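Local coordinates for heme-binding protein A / AI-2 binding protein A (Helicobacter pylori SS1, PDB 6OFQ), which binds a short peptide in the periplasm and probably delivers such ligands to a partner ABC transporter for uptake, at residues A[89-94]-A[165-170]; A[120-125]-A[184-189]; A[172-177]-A[432-437]. All blocks are in the same frame, centred on the assembly; numbering follows the deposited sequence.

Contact 1 of 3, residues A[89-94]-A[165-170]; sequences GLVYTF and RFTLNG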
# COMPACT_ATOMS: atom_id res chain seq x y z
N GLY A 89 13.39 23.15 -7.35
CA GLY A 89 12.87 21.79 -7.27
C GLY A 89 13.49 20.77 -8.18
O GLY A 89 12.97 19.65 -8.33
N LEU A 90 14.55 21.12 -8.94
CA LEU A 90 15.07 20.26 -9.97
C LEU A 90 16.17 19.30 -9.56
O LEU A 90 16.39 18.30 -10.25
CB LEU A 90 15.54 21.08 -11.17
CG LEU A 90 14.42 21.95 -11.79
CD1 LEU A 90 15.05 22.79 -12.90
CD2 LEU A 90 13.33 21.03 -12.36
N VAL A 91 16.93 19.67 -8.53
CA VAL A 91 18.10 18.89 -8.17
C VAL A 91 18.07 18.51 -6.72
O VAL A 91 17.94 19.38 -5.87
CB VAL A 91 19.40 19.61 -8.53
CG1 VAL A 91 20.63 18.75 -8.20
CG2 VAL A 91 19.47 19.92 -9.98
N TYR A 92 18.16 17.20 -6.45
CA TYR A 92 18.21 16.66 -5.09
C TYR A 92 19.51 15.93 -4.86
O TYR A 92 19.81 15.01 -5.60
CB TYR A 92 17.09 15.63 -4.81
CG TYR A 92 15.70 16.17 -4.83
CD1 TYR A 92 15.11 16.73 -5.95
CD2 TYR A 92 14.89 16.04 -3.70
CE1 TYR A 92 13.81 17.18 -5.93
CE2 TYR A 92 13.58 16.47 -3.70
CZ TYR A 92 13.03 17.02 -4.81
OH TYR A 92 11.74 17.50 -4.83
N THR A 93 20.32 16.41 -3.92
CA THR A 93 21.61 15.77 -3.63
C THR A 93 21.55 15.12 -2.24
O THR A 93 21.24 15.79 -1.26
CB THR A 93 22.75 16.80 -3.64
OG1 THR A 93 22.79 17.48 -4.90
CG2 THR A 93 24.06 16.10 -3.51
N PHE A 94 21.78 13.80 -2.23
CA PHE A 94 21.72 12.99 -1.00
C PHE A 94 23.12 12.56 -0.57
O PHE A 94 23.90 12.05 -1.36
CB PHE A 94 20.85 11.73 -1.22
CG PHE A 94 19.39 12.08 -1.35
CD1 PHE A 94 18.54 12.16 -0.24
CD2 PHE A 94 18.85 12.34 -2.60
CE1 PHE A 94 17.23 12.56 -0.37
CE2 PHE A 94 17.53 12.72 -2.76
CZ PHE A 94 16.76 12.86 -1.63
N ARG A 165 23.04 12.20 -6.72
CA ARG A 165 22.32 13.40 -7.20
C ARG A 165 21.26 13.01 -8.22
O ARG A 165 21.56 12.34 -9.21
CB ARG A 165 23.28 14.39 -7.85
CG ARG A 165 22.57 15.60 -8.42
CD ARG A 165 23.53 16.72 -8.77
NE ARG A 165 24.00 17.35 -7.53
CZ ARG A 165 25.07 18.15 -7.40
NH1 ARG A 165 25.90 18.39 -8.40
NH2 ARG A 165 25.37 18.63 -6.22
N PHE A 166 20.01 13.38 -7.94
CA PHE A 166 18.91 13.26 -8.87
C PHE A 166 18.65 14.59 -9.52
O PHE A 166 18.67 15.62 -8.81
CB PHE A 166 17.60 12.89 -8.12
CG PHE A 166 17.58 11.53 -7.49
CD1 PHE A 166 17.09 10.41 -8.17
CD2 PHE A 166 17.98 11.40 -6.19
CE1 PHE A 166 17.06 9.16 -7.55
CE2 PHE A 166 17.94 10.17 -5.55
CZ PHE A 166 17.52 9.06 -6.25
N THR A 167 18.52 14.57 -10.84
CA THR A 167 18.01 15.74 -11.54
C THR A 167 16.69 15.36 -12.15
O THR A 167 16.55 14.31 -12.78
CB THR A 167 19.02 16.15 -12.65
OG1 THR A 167 20.30 16.38 -12.03
CG2 THR A 167 18.50 17.40 -13.37
N LEU A 168 15.72 16.24 -11.94
CA LEU A 168 14.34 15.97 -12.41
C LEU A 168 14.02 16.71 -13.70
O LEU A 168 14.63 17.74 -14.00
CB LEU A 168 13.33 16.31 -11.34
CG LEU A 168 13.47 15.72 -9.97
CD1 LEU A 168 12.26 16.00 -9.10
CD2 LEU A 168 13.83 14.26 -9.96
N ASN A 169 13.05 16.20 -14.46
CA ASN A 169 12.59 16.92 -15.63
C ASN A 169 11.73 18.12 -15.32
O ASN A 169 11.50 18.95 -16.22
CB ASN A 169 11.88 15.95 -16.58
CG ASN A 169 12.83 15.02 -17.30
OD1 ASN A 169 13.82 15.49 -17.89
ND2 ASN A 169 12.56 13.71 -17.31
N GLY A 170 11.22 18.21 -14.09
CA GLY A 170 10.35 19.30 -13.70
C GLY A 170 10.16 19.15 -12.19
O GLY A 170 10.44 18.09 -11.62
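Phe166 and Tyr92 face each other as a hydrogen-bonded pair of two antiparallel strands, 91-96 and 163-168, whose parts here pass 4.7 Å apart axis to axis. Phe166 N gives its hydrogen to Tyr92 O, and Tyr92 N returns a bond to Phe166 O. Two residues on, Leu168 N gives to Leu90 O over 2.7 Å. Val91 and Thr93 form non-hydrogen-bonded pairs with Thr167 and Arg165.

The side chain of Phe166 can be followed outward. Its CB stands on the sheet face of Tyr92, 4.3 Å from Tyr92 CB. With CG beside the backbone N (chi1 -66°), the ring turns its CD2/CE2 rim toward Phe94: CD2 comes within 3.7 Å of Phe94 CE2, and CE2 lies 3.8 Å from Phe94 CD2. The rings of Phe94 and Phe166 are nearly perpendicular, planes at 88°, yet they meet rim to rim, neither lying over the other's face. On the far rim, CD1 is the atom nearest Phe175, whose ring Phe166 meets edge-to-face, as Tyr92 also does, and CE1 is the one nearest Phe123 of helix 116-127. Leu168 extends this apolar row, its CD1 3.7 Å from Tyr92 CE1.

The sheet face bearing Val91, Thr93 and Arg165 is more polar. Arg165 runs past Val91 CG1, then bends so that NE, at 2.9 Å, and NH2 both grip Thr93 OG1 from within the guanidinium plane. This fork belongs to one of two modelled conformers and may be only partly populated. The chemistry is thus divided by face: backbone bonds fix the strand register, one face turns aromatic rings toward helix 175-178, and the other carries a partly exposed arginine.

Contact 2 of 3, residues A[120-125]-A[184-189]; sequences LFSFER and LSILSK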
# COMPACT_ATOMS: atom_id res chain seq x y z
N LEU A 120 22.18 3.34 -7.22
CA LEU A 120 22.14 3.21 -8.67
C LEU A 120 21.53 1.90 -9.06
O LEU A 120 20.64 1.87 -9.89
CB LEU A 120 23.53 3.38 -9.32
CG LEU A 120 24.20 4.74 -9.17
CD1 LEU A 120 25.50 4.72 -10.00
CD2 LEU A 120 23.27 5.82 -9.69
N PHE A 121 21.97 0.78 -8.49
CA PHE A 121 21.35 -0.47 -8.92
C PHE A 121 19.85 -0.52 -8.67
O PHE A 121 19.05 -0.88 -9.53
CB PHE A 121 21.97 -1.60 -8.11
CG PHE A 121 21.28 -2.95 -8.30
CD1 PHE A 121 21.23 -3.58 -9.53
CD2 PHE A 121 20.56 -3.50 -7.25
CE1 PHE A 121 20.59 -4.79 -9.70
CE2 PHE A 121 19.87 -4.70 -7.45
CZ PHE A 121 19.86 -5.30 -8.66
N SER A 122 19.45 -0.07 -7.49
CA SER A 122 18.06 -0.20 -7.05
C SER A 122 17.09 0.62 -7.87
O SER A 122 15.97 0.20 -8.09
CB SER A 122 17.98 0.14 -5.57
OG SER A 122 18.74 -0.76 -4.77
N PHE A 123 17.55 1.82 -8.26
CA PHE A 123 16.75 2.72 -9.07
C PHE A 123 16.89 2.45 -10.56
O PHE A 123 15.92 2.40 -11.28
CB PHE A 123 17.10 4.19 -8.78
CG PHE A 123 16.54 4.77 -7.50
CD1 PHE A 123 16.96 4.33 -6.26
CD2 PHE A 123 15.65 5.82 -7.55
CE1 PHE A 123 16.38 4.78 -5.09
CE2 PHE A 123 15.12 6.30 -6.39
CZ PHE A 123 15.57 5.87 -5.19
N GLU A 124 18.15 2.34 -11.04
CA GLU A 124 18.40 2.18 -12.46
C GLU A 124 17.81 0.92 -13.07
O GLU A 124 17.38 0.93 -14.22
CB GLU A 124 19.85 2.29 -12.88
CG GLU A 124 20.48 3.65 -12.65
CD GLU A 124 21.96 3.64 -13.07
OE1 GLU A 124 22.64 2.60 -13.02
OE2 GLU A 124 22.39 4.79 -13.30
N ARG A 125 17.68 -0.12 -12.26
CA ARG A 125 17.06 -1.32 -12.76
C ARG A 125 15.62 -1.09 -13.18
O ARG A 125 15.09 -1.83 -14.02
CB ARG A 125 17.18 -2.40 -11.70
CG ARG A 125 16.28 -2.21 -10.48
CD ARG A 125 16.67 -3.11 -9.33
NE ARG A 125 15.80 -2.93 -8.17
CZ ARG A 125 15.00 -3.83 -7.63
NH1 ARG A 125 14.93 -5.07 -8.10
NH2 ARG A 125 14.30 -3.52 -6.55
N LEU A 184 11.23 1.81 -3.55
CA LEU A 184 12.54 2.42 -3.69
C LEU A 184 13.49 1.98 -2.60
O LEU A 184 14.49 2.66 -2.30
CB LEU A 184 12.40 3.94 -3.78
CG LEU A 184 11.64 4.38 -5.01
CD1 LEU A 184 11.43 5.90 -4.96
CD2 LEU A 184 12.27 3.93 -6.34
N SER A 185 13.23 0.83 -2.01
CA SER A 185 14.17 0.17 -1.14
C SER A 185 15.55 -0.11 -1.77
O SER A 185 15.63 -0.32 -2.99
CB SER A 185 13.55 -1.16 -0.74
OG SER A 185 12.45 -1.06 0.12
N ILE A 186 16.55 -0.05 -0.92
CA ILE A 186 17.93 -0.27 -1.39
C ILE A 186 18.34 -1.75 -1.26
O ILE A 186 18.47 -2.23 -0.14
CB ILE A 186 18.91 0.65 -0.68
CG1 ILE A 186 18.50 2.14 -0.79
CG2 ILE A 186 20.31 0.48 -1.27
CD1 ILE A 186 18.13 2.63 -2.17
N LEU A 187 18.47 -2.36 -2.44
CA LEU A 187 18.98 -3.75 -2.48
C LEU A 187 20.48 -3.70 -2.72
O LEU A 187 21.04 -2.63 -3.00
CB LEU A 187 18.33 -4.47 -3.64
CG LEU A 187 16.92 -5.02 -3.40
CD1 LEU A 187 15.89 -3.95 -3.06
CD2 LEU A 187 16.46 -5.85 -4.58
N SER A 188 21.13 -4.85 -2.51
CA SER A 188 22.58 -4.91 -2.68
C SER A 188 23.00 -5.32 -4.08
O SER A 188 22.73 -6.43 -4.56
CB SER A 188 23.15 -5.95 -1.72
OG SER A 188 24.50 -6.31 -2.05
N LYS A 189 23.81 -4.43 -4.69
CA LYS A 189 24.42 -4.72 -5.99
C LYS A 189 25.41 -5.92 -5.93
O LYS A 189 25.37 -6.70 -6.88
CB LYS A 189 25.14 -3.45 -6.48
CG LYS A 189 25.76 -3.62 -7.87
CD LYS A 189 24.78 -4.05 -8.91
CE LYS A 189 25.08 -3.62 -10.35
NZ LYS A 189 25.97 -4.51 -11.10
O HOH W 1 14.08 -0.97 -5.19
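Leu184 crosses Phe123 at about a right angle, its CD2 hanging over one face of the ring, 4.0 Å from the centroid and 21° off the normal: a CH-pi contact. Ile186 comes to the same ring at its edge, with CD1 4.0 Å from Phe123 CE1. Phe121 is turned to the other end of 184-189. Leu187 CB sits near its ring plane, while Lys189 runs slantwise past it, CD 3.6 Å from Phe121 CD1, and sends its amine on to Asp193.

Between the two rings, Ser122 OG accepts from Leu187 N at 2.8 Å and bonds to Asp118 O within its own helix. The buried loop 184-188 is thereby tied along helix 116-127, and it ends at Ser188, the N-cap of helix 189-197.

Leu187 lays CD2 over one face of the Arg125 guanidinium, 3.7 Å from NH2. In Arg125, chi1 72° sets CG between backbone N and carbonyl carbon, and from there an extended chain passes CD over one face of the Phe121 ring and brings NE to Ser122 O. NH1 makes a salt bridge with Asp45, and NH2 gives to a water that in turn donates to Ser185 O, bridging helix and loop.

Contact 3 of 3, residues A[172-177]-A[432-437]; sequences EAPFLA and IADPDN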
# COMPACT_ATOMS: atom_id res chain seq x y z
N GLU A 172 8.66 18.35 -8.66
CA GLU A 172 7.83 17.20 -8.27
C GLU A 172 7.68 17.26 -6.76
O GLU A 172 8.47 16.75 -6.00
CB GLU A 172 8.51 15.90 -8.74
CG GLU A 172 7.69 14.65 -8.51
CD GLU A 172 6.47 14.50 -9.41
OE1 GLU A 172 6.52 14.91 -10.58
OE2 GLU A 172 5.51 13.88 -8.86
N ALA A 173 6.61 17.88 -6.27
CA ALA A 173 6.40 18.10 -4.85
C ALA A 173 6.48 16.81 -4.03
O ALA A 173 7.12 16.84 -2.99
CB ALA A 173 5.10 18.86 -4.58
N PRO A 174 5.88 15.71 -4.48
CA PRO A 174 5.99 14.45 -3.71
C PRO A 174 7.30 13.74 -3.74
O PRO A 174 7.45 12.74 -3.05
CB PRO A 174 4.94 13.54 -4.36
CG PRO A 174 4.09 14.44 -5.18
CD PRO A 174 4.93 15.57 -5.61
N PHE A 175 8.31 14.22 -4.48
CA PHE A 175 9.49 13.38 -4.73
C PHE A 175 10.21 12.97 -3.46
O PHE A 175 10.59 11.80 -3.34
CB PHE A 175 10.45 14.11 -5.71
CG PHE A 175 11.56 13.23 -6.28
CD1 PHE A 175 11.28 12.18 -7.13
CD2 PHE A 175 12.87 13.38 -5.79
CE1 PHE A 175 12.34 11.41 -7.60
CE2 PHE A 175 13.92 12.59 -6.24
CZ PHE A 175 13.62 11.59 -7.12
N LEU A 176 10.46 13.88 -2.51
CA LEU A 176 11.17 13.51 -1.32
C LEU A 176 10.43 12.42 -0.57
O LEU A 176 11.06 11.42 -0.18
CB LEU A 176 11.43 14.71 -0.42
CG LEU A 176 12.30 14.45 0.80
CD1 LEU A 176 13.72 14.10 0.46
CD2 LEU A 176 12.21 15.65 1.73
N ALA A 177 9.11 12.55 -0.40
CA ALA A 177 8.34 11.54 0.31
C ALA A 177 8.30 10.21 -0.46
O ALA A 177 8.41 9.12 0.11
CB ALA A 177 6.91 12.03 0.48
N ILE A 432 2.32 7.69 1.82
CA ILE A 432 2.77 9.04 2.20
C ILE A 432 1.49 9.82 2.46
O ILE A 432 0.46 9.52 1.88
CB ILE A 432 3.67 9.64 1.11
CG1 ILE A 432 2.89 10.00 -0.14
CG2 ILE A 432 4.88 8.74 0.90
CD1 ILE A 432 3.71 10.76 -1.17
N ALA A 433 1.62 10.87 3.28
CA ALA A 433 0.45 11.71 3.54
C ALA A 433 0.37 12.84 2.51
O ALA A 433 0.70 14.00 2.78
CB ALA A 433 0.48 12.25 4.99
N ASP A 434 -0.09 12.52 1.29
CA ASP A 434 -0.05 13.47 0.19
C ASP A 434 -1.13 12.96 -0.75
O ASP A 434 -1.12 11.80 -1.18
CB ASP A 434 1.31 13.47 -0.50
CG ASP A 434 1.47 14.64 -1.45
OD1 ASP A 434 0.73 14.65 -2.44
OD2 ASP A 434 2.36 15.49 -1.19
N PRO A 435 -2.04 13.82 -1.18
CA PRO A 435 -3.05 13.39 -2.17
C PRO A 435 -2.51 12.74 -3.42
O PRO A 435 -3.22 11.92 -4.04
CB PRO A 435 -3.86 14.67 -2.45
CG PRO A 435 -3.68 15.50 -1.20
CD PRO A 435 -2.27 15.24 -0.81
N ASP A 436 -1.31 13.12 -3.83
CA ASP A 436 -0.75 12.52 -5.04
C ASP A 436 -0.72 10.99 -5.01
O ASP A 436 -0.96 10.32 -6.03
CB ASP A 436 0.66 13.06 -5.27
CG ASP A 436 1.29 12.57 -6.57
OD1 ASP A 436 2.01 11.56 -6.48
OD2 ASP A 436 1.13 13.22 -7.59
N ASN A 437 -0.47 10.45 -3.83
CA ASN A 437 -0.28 8.99 -3.62
C ASN A 437 -1.60 8.24 -3.86
O ASN A 437 -1.54 7.00 -4.00
CB ASN A 437 0.30 8.76 -2.22
CG ASN A 437 0.47 7.28 -1.85
OD1 ASN A 437 -0.23 6.80 -0.94
ND2 ASN A 437 1.35 6.57 -2.50
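Asp434 OD1, 4.3 Å from Pro174 CG, accepts the backbone N-H of Asp436 over 2.9 Å at a fairly straight 159°. It uses the lone pair pointing away from the other carboxylate oxygen, and the bond caps the turn that leads into helix 436-443. Asn437 N closes the same turn on Asp434 O. OD2 of Asp434 is claimed by Arg480 in a salt bridge, so the carboxylate is held at both oxygens.

Against this turn comes Pro174, part of the type I beta turn running from Glu172 to Phe175. Its CG, the outer corner of the ring, lies 3.6 Å from Asp436 CG and 3.7 Å from Asp436 CB, the two side chains crossing at about a right angle.

Three residues on, Ala177 meets Ile432. The methyl CB touches Ile432 CD1 at 3.8 Å, while the other branch, CG2, rests 3.6 Å from Ala177 O.

The two segments lie far apart in sequence: 172-177 follows the antiparallel sheet, and 432-437 comes just after strand 423-429 of the large mixed sheet. The contact therefore joins two separate parts of the fold, probably different domains of this type II binding protein.

No hydrogen bond crosses directly. Instead Lys472 makes salt bridges with both Glu172 OE2 and Asp436 OD2, which lie 4.6 Å apart, and so probably offsets their mutual repulsion. Van der Waals contacts, partly carbon on polar groups, make the touch, and a shared lysine pairs an acid from each side.

How the contacts relate
Along the chain, contact 1 opens first and crosses contact 2: helix 116-127 lies between its strands, and 184-189 follows 165-170. Contact 3 begins only after strand 163-168 has ended, and it too crosses contact 2. Contacts 1 and 2 have centres about 17 Å apart and meet where Phe166 CE1 lies 3.6 Å from Phe123 CD2. Contacts 1 and 3, centres about 15 Å apart, share the sheet's aromatic face: helix 175-178 packs on it through Phe175 and Leu176. Contacts 2 and 3, centres about 20 Å and nearest atoms about 6 Å apart, do not touch. Contact 1 thus links the other two, and contact 3 joins this region to the large mixed sheet's part.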